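Local coordinates for protein purine nucleosidase, (IunH-1) (Sulfolobus solfataricus, PDB 3T8J) that belongs to the nucleosidase family of alpha/beta proteins and holds a sodium ion beside the ends of central parallel strands, at residues D14-Y19 with H234-A239; L18-K23 with Y305-W310; I6-A11 with L119-L124. All blocks are in the same frame, centred on the assembly; numbering follows the deposited sequence.

Contact 1. Residues D14-Y19 with H234-A239; sequences DVLSLY and HPHPDA. With NA (sodium ion), chain B.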
loop_
_atom_site.group_PDB
_atom_site.type_symbol
_atom_site.label_atom_id
_atom_site.label_comp_id
_atom_site.label_asym_id
_atom_site.label_seq_id
_atom_site.Cartn_x
_atom_site.Cartn_y
_atom_site.Cartn_z
ATOM N N ASP A 14 6.221 -16.994 -28.829
ATOM C CA ASP A 14 6.147 -15.768 -29.663
ATOM C C ASP A 14 6.482 -16.117 -31.112
ATOM O O ASP A 14 5.839 -15.661 -32.041
ATOM C CB ASP A 14 7.125 -14.671 -29.178
ATOM C CG ASP A 14 6.935 -14.285 -27.729
ATOM O OD1 ASP A 14 6.246 -13.257 -27.485
ATOM O OD2 ASP A 14 7.468 -14.994 -26.820
ATOM N N VAL A 15 7.572 -16.880 -31.302
ATOM C CA VAL A 15 7.937 -17.362 -32.638
ATOM C C VAL A 15 6.793 -18.152 -33.268
ATOM O O VAL A 15 6.394 -17.889 -34.427
ATOM C CB VAL A 15 9.226 -18.212 -32.614
ATOM C CG1 VAL A 15 9.497 -18.839 -34.035
ATOM C CG2 VAL A 15 10.397 -17.328 -32.170
ATOM N N LEU A 16 6.207 -19.085 -32.518
ATOM C CA LEU A 16 5.104 -19.866 -33.081
ATOM C C LEU A 16 3.861 -19.014 -33.395
ATOM O O LEU A 16 3.178 -19.264 -34.378
ATOM C CB LEU A 16 4.737 -21.035 -32.171
ATOM C CG LEU A 16 4.048 -22.196 -32.884
ATOM C CD1 LEU A 16 5.066 -23.009 -33.700
ATOM C CD2 LEU A 16 3.328 -23.107 -31.897
ATOM N N SER A 17 3.609 -18.005 -32.573
ATOM C CA SER A 17 2.474 -17.085 -32.814
ATOM C C SER A 17 2.681 -16.261 -34.115
ATOM O O SER A 17 1.734 -16.095 -34.920
ATOM C CB SER A 17 2.298 -16.153 -31.613
ATOM O OG SER A 17 1.855 -16.877 -30.471
ATOM N N LEU A 18 3.884 -15.724 -34.304
ATOM C CA LEU A 18 4.237 -15.028 -35.541
ATOM C C LEU A 18 3.956 -15.958 -36.723
ATOM O O LEU A 18 3.330 -15.567 -37.726
ATOM C CB LEU A 18 5.712 -14.615 -35.510
ATOM C CG LEU A 18 6.272 -14.049 -36.813
ATOM C CD1 LEU A 18 5.621 -12.736 -37.223
ATOM C CD2 LEU A 18 7.788 -13.878 -36.682
ATOM N N TYR A 19 4.435 -17.199 -36.621
ATOM C CA TYR A 19 4.259 -18.163 -37.709
ATOM C C TYR A 19 2.781 -18.511 -37.953
ATOM O O TYR A 19 2.378 -18.690 -39.102
ATOM C CB TYR A 19 5.102 -19.410 -37.485
ATOM C CG TYR A 19 6.600 -19.227 -37.618
ATOM C CD1 TYR A 19 7.177 -18.039 -38.076
ATOM C CD2 TYR A 19 7.454 -20.268 -37.326
ATOM C CE1 TYR A 19 8.562 -17.905 -38.222
ATOM C CE2 TYR A 19 8.841 -20.138 -37.468
ATOM C CZ TYR A 19 9.387 -18.966 -37.923
ATOM O OH TYR A 19 10.761 -18.861 -38.059
ATOM N N HIS A 234 3.185 -29.213 -21.858
ATOM C CA HIS A 234 3.552 -27.805 -21.914
ATOM C C HIS A 234 2.353 -26.997 -22.392
ATOM O O HIS A 234 1.490 -27.511 -23.116
ATOM C CB HIS A 234 4.787 -27.528 -22.774
ATOM C CG HIS A 234 4.596 -27.745 -24.241
ATOM N ND1 HIS A 234 4.950 -28.915 -24.877
ATOM C CD2 HIS A 234 4.147 -26.912 -25.207
ATOM C CE1 HIS A 234 4.700 -28.799 -26.172
ATOM N NE2 HIS A 234 4.202 -27.597 -26.395
ATOM N N PRO A 235 2.293 -25.739 -21.965
ATOM C CA PRO A 235 1.187 -24.889 -22.387
ATOM C C PRO A 235 1.522 -24.045 -23.622
ATOM O O PRO A 235 2.688 -23.922 -23.998
ATOM C CB PRO A 235 0.991 -24.000 -21.174
ATOM C CG PRO A 235 2.370 -23.772 -20.673
ATOM C CD PRO A 235 3.104 -25.077 -20.919
ATOM N N HIS A 236 0.481 -23.448 -24.220
ATOM C CA HIS A 236 0.597 -22.573 -25.396
ATOM C C HIS A 236 -0.127 -21.239 -25.119
ATOM O O HIS A 236 -1.133 -20.917 -25.763
ATOM C CB HIS A 236 -0.023 -23.262 -26.621
ATOM C CG HIS A 236 0.926 -24.119 -27.408
ATOM N ND1 HIS A 236 2.105 -23.637 -27.940
ATOM C CD2 HIS A 236 0.823 -25.407 -27.834
ATOM C CE1 HIS A 236 2.704 -24.597 -28.626
ATOM N NE2 HIS A 236 1.949 -25.683 -28.576
ATOM N N PRO A 237 0.376 -20.453 -24.154
ATOM C CA PRO A 237 -0.334 -19.225 -23.800
ATOM C C PRO A 237 -0.513 -18.273 -24.981
ATOM O O PRO A 237 -1.630 -17.759 -25.229
ATOM C CB PRO A 237 0.542 -18.606 -22.690
ATOM C CG PRO A 237 1.894 -19.199 -22.888
ATOM C CD PRO A 237 1.644 -20.600 -23.418
ATOM N N ASP A 238 0.565 -17.996 -25.702
ATOM C CA ASP A 238 0.522 -17.043 -26.819
ATOM C C ASP A 238 -0.114 -17.641 -28.070
ATOM O O ASP A 238 -0.881 -16.966 -28.760
ATOM C CB ASP A 238 1.942 -16.537 -27.110
ATOM C CG ASP A 238 2.617 -15.999 -25.873
ATOM O OD1 ASP A 238 1.931 -15.424 -24.991
ATOM O OD2 ASP A 238 3.854 -16.159 -25.738
ATOM N N ALA A 239 0.167 -18.907 -28.351
ATOM C CA ALA A 239 -0.381 -19.531 -29.542
ATOM C C ALA A 239 -1.901 -19.710 -29.457
ATOM O O ALA A 239 -2.594 -19.583 -30.465
ATOM C CB ALA A 239 0.339 -20.878 -29.825
HETATM NA NA NA B . 5.377 -12.697 -25.437
HETATM O O HOH W 1 5.807 -14.854 -24.598
#
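Asp14 and Asp238 start out alike, each CG beside its own backbone N and anti to the carbonyl carbon (chi1 -56° and -53°), which brings both acidic groups to one shared site. The carboxylates are then turned differently, their planes 50° apart, and OD2 of Asp14 stops 3.9 Å from OD2 of Asp238. A water bridges the gap, 2.8 Å from Asp14 OD2 and 2.6 Å from Asp238 OD2, though further acceptors compete for its protons. The same water binds the sodium ion, which Asp14 OD1 ligates directly at 2.3 Å; Asp9, Ile121 and Ser122 complete the site. Asp14 OD2 also receives the backbone N-H of Ala11. One turn further along helix 12-23, Ser17 OG lies 3.2 Å from Asp238 C at the start of helix 237-246, but its hydrogen bond goes back to Asp13 O. On the apolar flank Leu16 CD2 meets His236 CE1 obliquely at 3.6 Å. The imidazole's orientation is set by Asp13 at ND1 and Tyr214 at NE2. With no direct hydrogen bond joining the segments, Asp238 is linked to the ion through the water, as a second-shell partner of the site that Asp14 ligates directly.

Contact 2. Residues L18-K23 with Y305-W310; sequences LYLLLK and YDLLNW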
loop_
_atom_site.group_PDB
_atom_site.type_symbol
_atom_site.label_atom_id
_atom_site.label_comp_id
_atom_site.label_asym_id
_atom_site.label_seq_id
_atom_site.Cartn_x
_atom_site.Cartn_y
_atom_site.Cartn_z
ATOM N N LEU A 18 3.884 -15.724 -34.304
ATOM C CA LEU A 18 4.237 -15.028 -35.541
ATOM C C LEU A 18 3.956 -15.958 -36.723
ATOM O O LEU A 18 3.330 -15.567 -37.726
ATOM C CB LEU A 18 5.712 -14.615 -35.510
ATOM C CG LEU A 18 6.272 -14.049 -36.813
ATOM C CD1 LEU A 18 5.621 -12.736 -37.223
ATOM C CD2 LEU A 18 7.788 -13.878 -36.682
ATOM N N TYR A 19 4.435 -17.199 -36.621
ATOM C CA TYR A 19 4.259 -18.163 -37.709
ATOM C C TYR A 19 2.781 -18.511 -37.953
ATOM O O TYR A 19 2.378 -18.690 -39.102
ATOM C CB TYR A 19 5.102 -19.410 -37.485
ATOM C CG TYR A 19 6.600 -19.227 -37.618
ATOM C CD1 TYR A 19 7.177 -18.039 -38.076
ATOM C CD2 TYR A 19 7.454 -20.268 -37.326
ATOM C CE1 TYR A 19 8.562 -17.905 -38.222
ATOM C CE2 TYR A 19 8.841 -20.138 -37.468
ATOM C CZ TYR A 19 9.387 -18.966 -37.923
ATOM O OH TYR A 19 10.761 -18.861 -38.059
ATOM N N LEU A 20 1.970 -18.604 -36.897
ATOM C CA LEU A 20 0.543 -18.891 -37.048
ATOM C C LEU A 20 -0.105 -17.790 -37.890
ATOM O O LEU A 20 -0.898 -18.079 -38.787
ATOM C CB LEU A 20 -0.139 -19.029 -35.675
ATOM C CG LEU A 20 -1.500 -19.727 -35.549
ATOM C CD1 LEU A 20 -1.488 -21.138 -36.126
ATOM C CD2 LEU A 20 -1.973 -19.755 -34.085
ATOM N N LEU A 21 0.243 -16.531 -37.604
ATOM C CA LEU A 21 -0.328 -15.421 -38.383
ATOM C C LEU A 21 0.125 -15.532 -39.847
ATOM O O LEU A 21 -0.688 -15.455 -40.777
ATOM C CB LEU A 21 0.062 -14.041 -37.812
ATOM C CG LEU A 21 -0.480 -13.636 -36.442
ATOM C CD1 LEU A 21 0.193 -12.321 -35.999
ATOM C CD2 LEU A 21 -2.007 -13.490 -36.466
ATOM N N LEU A 22 1.424 -15.703 -40.074
ATOM C CA LEU A 22 1.979 -15.739 -41.443
ATOM C C LEU A 22 1.535 -16.937 -42.279
ATOM O O LEU A 22 1.207 -16.789 -43.487
ATOM C CB LEU A 22 3.508 -15.677 -41.404
ATOM C CG LEU A 22 4.130 -14.402 -40.850
ATOM C CD1 LEU A 22 5.662 -14.520 -40.870
ATOM C CD2 LEU A 22 3.709 -13.165 -41.608
ATOM N N LYS A 23 1.516 -18.118 -41.667
ATOM C CA LYS A 23 1.071 -19.346 -42.310
ATOM C C LYS A 23 -0.322 -19.154 -42.862
ATOM O O LYS A 23 -0.629 -19.638 -43.957
ATOM C CB LYS A 23 1.019 -20.482 -41.283
ATOM C CG LYS A 23 0.285 -21.739 -41.764
ATOM C CD LYS A 23 1.141 -22.481 -42.712
ATOM C CE LYS A 23 0.456 -23.734 -43.322
ATOM N NZ LYS A 23 -0.954 -23.538 -43.777
ATOM N N TYR A 305 -1.303 -28.487 -35.834
ATOM C CA TYR A 305 -0.857 -29.508 -36.795
ATOM C C TYR A 305 -0.743 -28.963 -38.230
ATOM O O TYR A 305 0.180 -29.316 -38.974
ATOM C CB TYR A 305 -1.771 -30.738 -36.762
ATOM C CG TYR A 305 -1.753 -31.509 -35.457
ATOM C CD1 TYR A 305 -0.555 -31.916 -34.875
ATOM C CD2 TYR A 305 -2.939 -31.872 -34.828
ATOM C CE1 TYR A 305 -0.540 -32.638 -33.675
ATOM C CE2 TYR A 305 -2.934 -32.597 -33.644
ATOM C CZ TYR A 305 -1.730 -32.980 -33.077
ATOM O OH TYR A 305 -1.722 -33.705 -31.905
ATOM N N ASP A 306 -1.693 -28.118 -38.607
ATOM C CA ASP A 306 -1.675 -27.454 -39.902
ATOM C C ASP A 306 -0.409 -26.604 -40.092
ATOM O O ASP A 306 0.240 -26.657 -41.146
ATOM C CB ASP A 306 -2.936 -26.592 -40.036
ATOM C CG ASP A 306 -2.966 -25.782 -41.316
ATOM O OD1 ASP A 306 -3.187 -26.370 -42.406
ATOM O OD2 ASP A 306 -2.778 -24.546 -41.231
ATOM N N LEU A 307 -0.057 -25.837 -39.058
ATOM C CA LEU A 307 1.164 -25.045 -39.081
ATOM C C LEU A 307 2.414 -25.924 -39.245
ATOM O O LEU A 307 3.316 -25.591 -40.007
ATOM C CB LEU A 307 1.271 -24.212 -37.788
ATOM C CG LEU A 307 2.527 -23.376 -37.605
ATOM C CD1 LEU A 307 2.650 -22.309 -38.692
ATOM C CD2 LEU A 307 2.557 -22.699 -36.235
ATOM N N LEU A 308 2.457 -27.053 -38.546
ATOM C CA LEU A 308 3.677 -27.878 -38.527
ATOM C C LEU A 308 3.892 -28.641 -39.842
ATOM O O LEU A 308 4.993 -29.125 -40.124
ATOM C CB LEU A 308 3.669 -28.828 -37.332
ATOM C CG LEU A 308 3.602 -28.166 -35.958
ATOM C CD1 LEU A 308 3.776 -29.231 -34.855
ATOM C CD2 LEU A 308 4.655 -27.066 -35.811
ATOM N N ASN A 309 2.842 -28.723 -40.643
ATOM C CA ASN A 309 2.922 -29.279 -41.985
ATOM C C ASN A 309 3.289 -28.265 -43.088
ATOM O O ASN A 309 3.342 -28.627 -44.251
ATOM C CB ASN A 309 1.596 -29.964 -42.321
ATOM C CG ASN A 309 1.503 -31.364 -41.739
ATOM O OD1 ASN A 309 0.592 -31.666 -40.968
ATOM N ND2 ASN A 309 2.459 -32.220 -42.089
ATOM N N TRP A 310 3.545 -27.010 -42.714
ATOM C CA TRP A 310 3.879 -25.938 -43.673
ATOM C C TRP A 310 5.088 -26.282 -44.559
ATOM O O TRP A 310 5.036 -26.200 -45.795
ATOM C CB TRP A 310 4.128 -24.651 -42.860
ATOM C CG TRP A 310 4.259 -23.357 -43.629
ATOM C CD1 TRP A 310 4.096 -23.162 -44.980
ATOM C CD2 TRP A 310 4.543 -22.065 -43.073
ATOM N NE1 TRP A 310 4.290 -21.837 -45.292
ATOM C CE2 TRP A 310 4.556 -21.140 -44.140
ATOM C CE3 TRP A 310 4.797 -21.602 -41.774
ATOM C CZ2 TRP A 310 4.802 -19.768 -43.948
ATOM C CZ3 TRP A 310 5.049 -20.242 -41.588
ATOM C CH2 TRP A 310 5.043 -19.341 -42.668
#
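Lys23 and Trp310 form the broadest part of this contact, an example of a lysine that uses both its apolar shaft and its charge. Lys23 CD sits over one face of the indole, 3.5 Å from the centroid of the five-membered ring and 21° off its normal, a CH-pi contact. The lysine chain runs past the indole in the opposite direction. A bend at chi2 (75°), with another at chi4, carries the amino group on to Asp306, where NZ makes a salt bridge with OD2 at 3.3 Å, coming from above the carboxylate plane. Any cation-pi attraction between NZ and the indole is at most weak at this range. Beside the shaft, Leu307 CD1 rests against both Lys23 CB, 3.6 Å away, and Tyr19 O, 3.7 Å away; that carbonyl is already taken up by the helical bond from Lys23 N. The six-membered end of the indole reaches further, CZ3 to Tyr19 CB and CH2 to Leu22 CB, both at 4.2 Å. Leu20, in one of its two conformers, packs CD1 on Leu307 CD2. In the next shell, Val54 touches Tyr19, Leu22 and Trp310. The contact thus joins the end of helix 12-23, which follows strand 3-8, to the end of helix 297-308 and the tail beyond it, with Met210 of helix 209-227 against Tyr19 and Thr242, Ala243 and Ile246 of helix 237-246 against Leu20.

Contact 3. Residues I6-A11 with L119-L124; sequences IDCDTA and LAISPL. With NA (sodium ion), chain B.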
loop_
_atom_site.group_PDB
_atom_site.type_symbol
_atom_site.label_atom_id
_atom_site.label_comp_id
_atom_site.label_asym_id
_atom_site.label_seq_id
_atom_site.Cartn_x
_atom_site.Cartn_y
_atom_site.Cartn_z
ATOM N N ILE A 6 2.574 -7.547 -33.977
ATOM C CA ILE A 6 2.793 -8.524 -32.914
ATOM C C ILE A 6 3.907 -8.004 -32.014
ATOM O O ILE A 6 4.970 -7.637 -32.491
ATOM C CB ILE A 6 3.086 -9.964 -33.480
ATOM C CG1 ILE A 6 3.213 -10.994 -32.349
ATOM C CG2 ILE A 6 4.293 -10.001 -34.393
ATOM C CD1 ILE A 6 3.317 -12.449 -32.873
ATOM N N ASP A 7 3.632 -7.957 -30.710
ATOM C CA ASP A 7 4.542 -7.416 -29.694
ATOM C C ASP A 7 5.082 -8.573 -28.863
ATOM O O ASP A 7 4.320 -9.291 -28.219
ATOM C CB ASP A 7 3.792 -6.381 -28.838
ATOM C CG ASP A 7 4.712 -5.607 -27.885
ATOM O OD1 ASP A 7 5.548 -4.771 -28.319
ATOM O OD2 ASP A 7 4.617 -5.846 -26.647
ATOM N N CYS A 8 6.409 -8.732 -28.918
ATOM C CA CYS A 8 7.125 -9.944 -28.484
ATOM C C CYS A 8 8.260 -9.681 -27.477
ATOM O O CYS A 8 9.155 -8.864 -27.732
ATOM C CB CYS A 8 7.778 -10.613 -29.705
ATOM S SG CYS A 8 6.630 -11.177 -30.940
ATOM N N ASP A 9 8.252 -10.432 -26.363
ATOM C CA ASP A 9 9.434 -10.640 -25.504
ATOM C C ASP A 9 10.010 -11.993 -25.911
ATOM O O ASP A 9 9.855 -12.994 -25.235
ATOM C CB ASP A 9 9.140 -10.533 -23.985
ATOM C CG ASP A 9 8.055 -11.499 -23.458
ATOM O OD1 ASP A 9 8.120 -11.859 -22.257
ATOM O OD2 ASP A 9 7.086 -11.860 -24.180
ATOM N N THR A 10 10.607 -11.999 -27.094
ATOM C CA THR A 10 10.583 -13.171 -27.980
ATOM C C THR A 10 11.173 -14.454 -27.406
ATOM O O THR A 10 12.387 -14.547 -27.207
ATOM C CB THR A 10 11.369 -12.878 -29.273
ATOM O OG1 THR A 10 11.183 -11.506 -29.694
ATOM C CG2 THR A 10 10.948 -13.853 -30.385
ATOM N N ALA A 11 10.311 -15.437 -27.163
ATOM C CA ALA A 11 10.703 -16.796 -26.801
ATOM C C ALA A 11 9.892 -17.766 -27.705
ATOM O O ALA A 11 9.274 -17.344 -28.711
ATOM C CB ALA A 11 10.453 -17.034 -25.293
ATOM N N LEU A 119 -1.493 -7.596 -31.286
ATOM C CA LEU A 119 -1.387 -8.876 -30.592
ATOM C C LEU A 119 -0.366 -8.704 -29.459
ATOM O O LEU A 119 0.856 -8.734 -29.675
ATOM C CB LEU A 119 -1.017 -9.973 -31.590
ATOM C CG LEU A 119 -0.870 -11.384 -31.040
ATOM C CD1 LEU A 119 -2.135 -11.891 -30.339
ATOM C CD2 LEU A 119 -0.457 -12.354 -32.162
ATOM N N ALA A 120 -0.917 -8.445 -28.268
ATOM C CA ALA A 120 -0.179 -8.139 -27.051
ATOM C C ALA A 120 0.041 -9.427 -26.274
ATOM O O ALA A 120 -0.676 -9.725 -25.305
ATOM C CB ALA A 120 -0.965 -7.114 -26.196
ATOM N N ILE A 121 1.068 -10.172 -26.688
ATOM C CA ILE A 121 1.417 -11.461 -26.058
ATOM C C ILE A 121 2.601 -11.357 -25.093
ATOM O O ILE A 121 3.228 -12.355 -24.766
ATOM C CB ILE A 121 1.643 -12.579 -27.113
ATOM C CG1 ILE A 121 2.600 -12.149 -28.230
ATOM C CG2 ILE A 121 0.291 -12.996 -27.729
ATOM C CD1 ILE A 121 3.140 -13.323 -29.100
ATOM N N SER A 122 2.892 -10.145 -24.650
ATOM C CA SER A 122 4.070 -9.809 -23.853
ATOM C C SER A 122 3.747 -8.714 -22.840
ATOM O O SER A 122 2.622 -8.149 -22.853
ATOM C CB SER A 122 5.174 -9.335 -24.814
ATOM O OG SER A 122 5.331 -10.266 -25.901
ATOM N N PRO A 123 4.704 -8.329 -21.987
ATOM C CA PRO A 123 4.478 -7.143 -21.142
ATOM C C PRO A 123 4.046 -5.908 -21.973
ATOM O O PRO A 123 4.432 -5.770 -23.125
ATOM C CB PRO A 123 5.820 -6.956 -20.436
ATOM C CG PRO A 123 6.398 -8.342 -20.386
ATOM C CD PRO A 123 6.022 -8.921 -21.717
ATOM N N LEU A 124 3.237 -5.028 -21.386
ATOM C CA LEU A 124 2.496 -4.029 -22.146
ATOM C C LEU A 124 3.177 -2.643 -22.290
ATOM O O LEU A 124 2.577 -1.645 -22.718
ATOM C CB LEU A 124 1.087 -3.915 -21.544
ATOM C CG LEU A 124 0.175 -5.135 -21.768
ATOM C CD1 LEU A 124 -1.070 -5.108 -20.837
ATOM C CD2 LEU A 124 -0.317 -5.239 -23.196
HETATM NA NA NA B . 5.377 -12.697 -25.437
HETATM O O HOH W 2 4.474 -3.812 -24.993
HETATM O O HOH W 3 2.344 -7.062 -25.540
HETATM O O HOH W 1 5.807 -14.854 -24.598
#
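Asp7 N donates to Leu119 O at 3.1 Å in a nearly straight bond (171°), pairing two neighbouring parallel strands of a Rossmann-like alpha/beta sheet. Strands 3-8 and 116-120 meet where the strand order 3-2-1-4-5-6 changes direction, the topological switch point at which such folds commonly place their functional site. One closely packed part is apolar: Ile6 and Leu119 point the same way side by side, Ile6 CD1 lying 3.8 Å from Leu119 CD2, while the end of Ile121 crosses over Ile6. Helix 12-23 covers this face through Leu21 and Ser17. On the Asp7 side the two segments meet largely through water, although the residues there are buried as well. One water links Asp7 OD2, at 2.6 Å, to Pro123 O, at 2.7 Å; a second lies between Asp7 OD2 and Ser122 O, its protons contested by other acceptors. Asp7 OD1 is held separately by Thr32 and Asn126. Beyond the strand ends, the two loops that follow the strands grip a sodium ion. Asp9 CG stands between its backbone N and carbonyl carbon (chi1 57°), which brings OD2 to 2.3 Å from the ion while OD1 takes the N-H of Asn37. Ile121 O binds the ion too, Ser122 OG ligates it at 2.5 Å, and Asp14 and a water complete its shell. The Ser122 hydroxyl also accepts a bent bond from Asp9 N at 3.0 Å, and its OG donates to Asp7 O at 2.7 Å, tilted 29° from the plane of that carbonyl.

From the N terminus, strand 3-8 and the turn after it supply the first half of contact 3, and helix 12-23 follows directly with the first halves of contacts 1 and 2, which overlap at Leu18 and Tyr19. Contact 3 closes first, when the chain returns at 119-124. Contact 1 closes at 234-239 and contact 2 near the C terminus at 305-310, so both of their loops cross that of contact 3. Contacts 1 and 3 meet at the sodium ion and share its bound water. Contacts 1 and 2 touch where Leu16 CD1 packs against Leu307 CD2. Helix 12-23 thereby ties the centre of the sheet to helices 237-246 and 297-308.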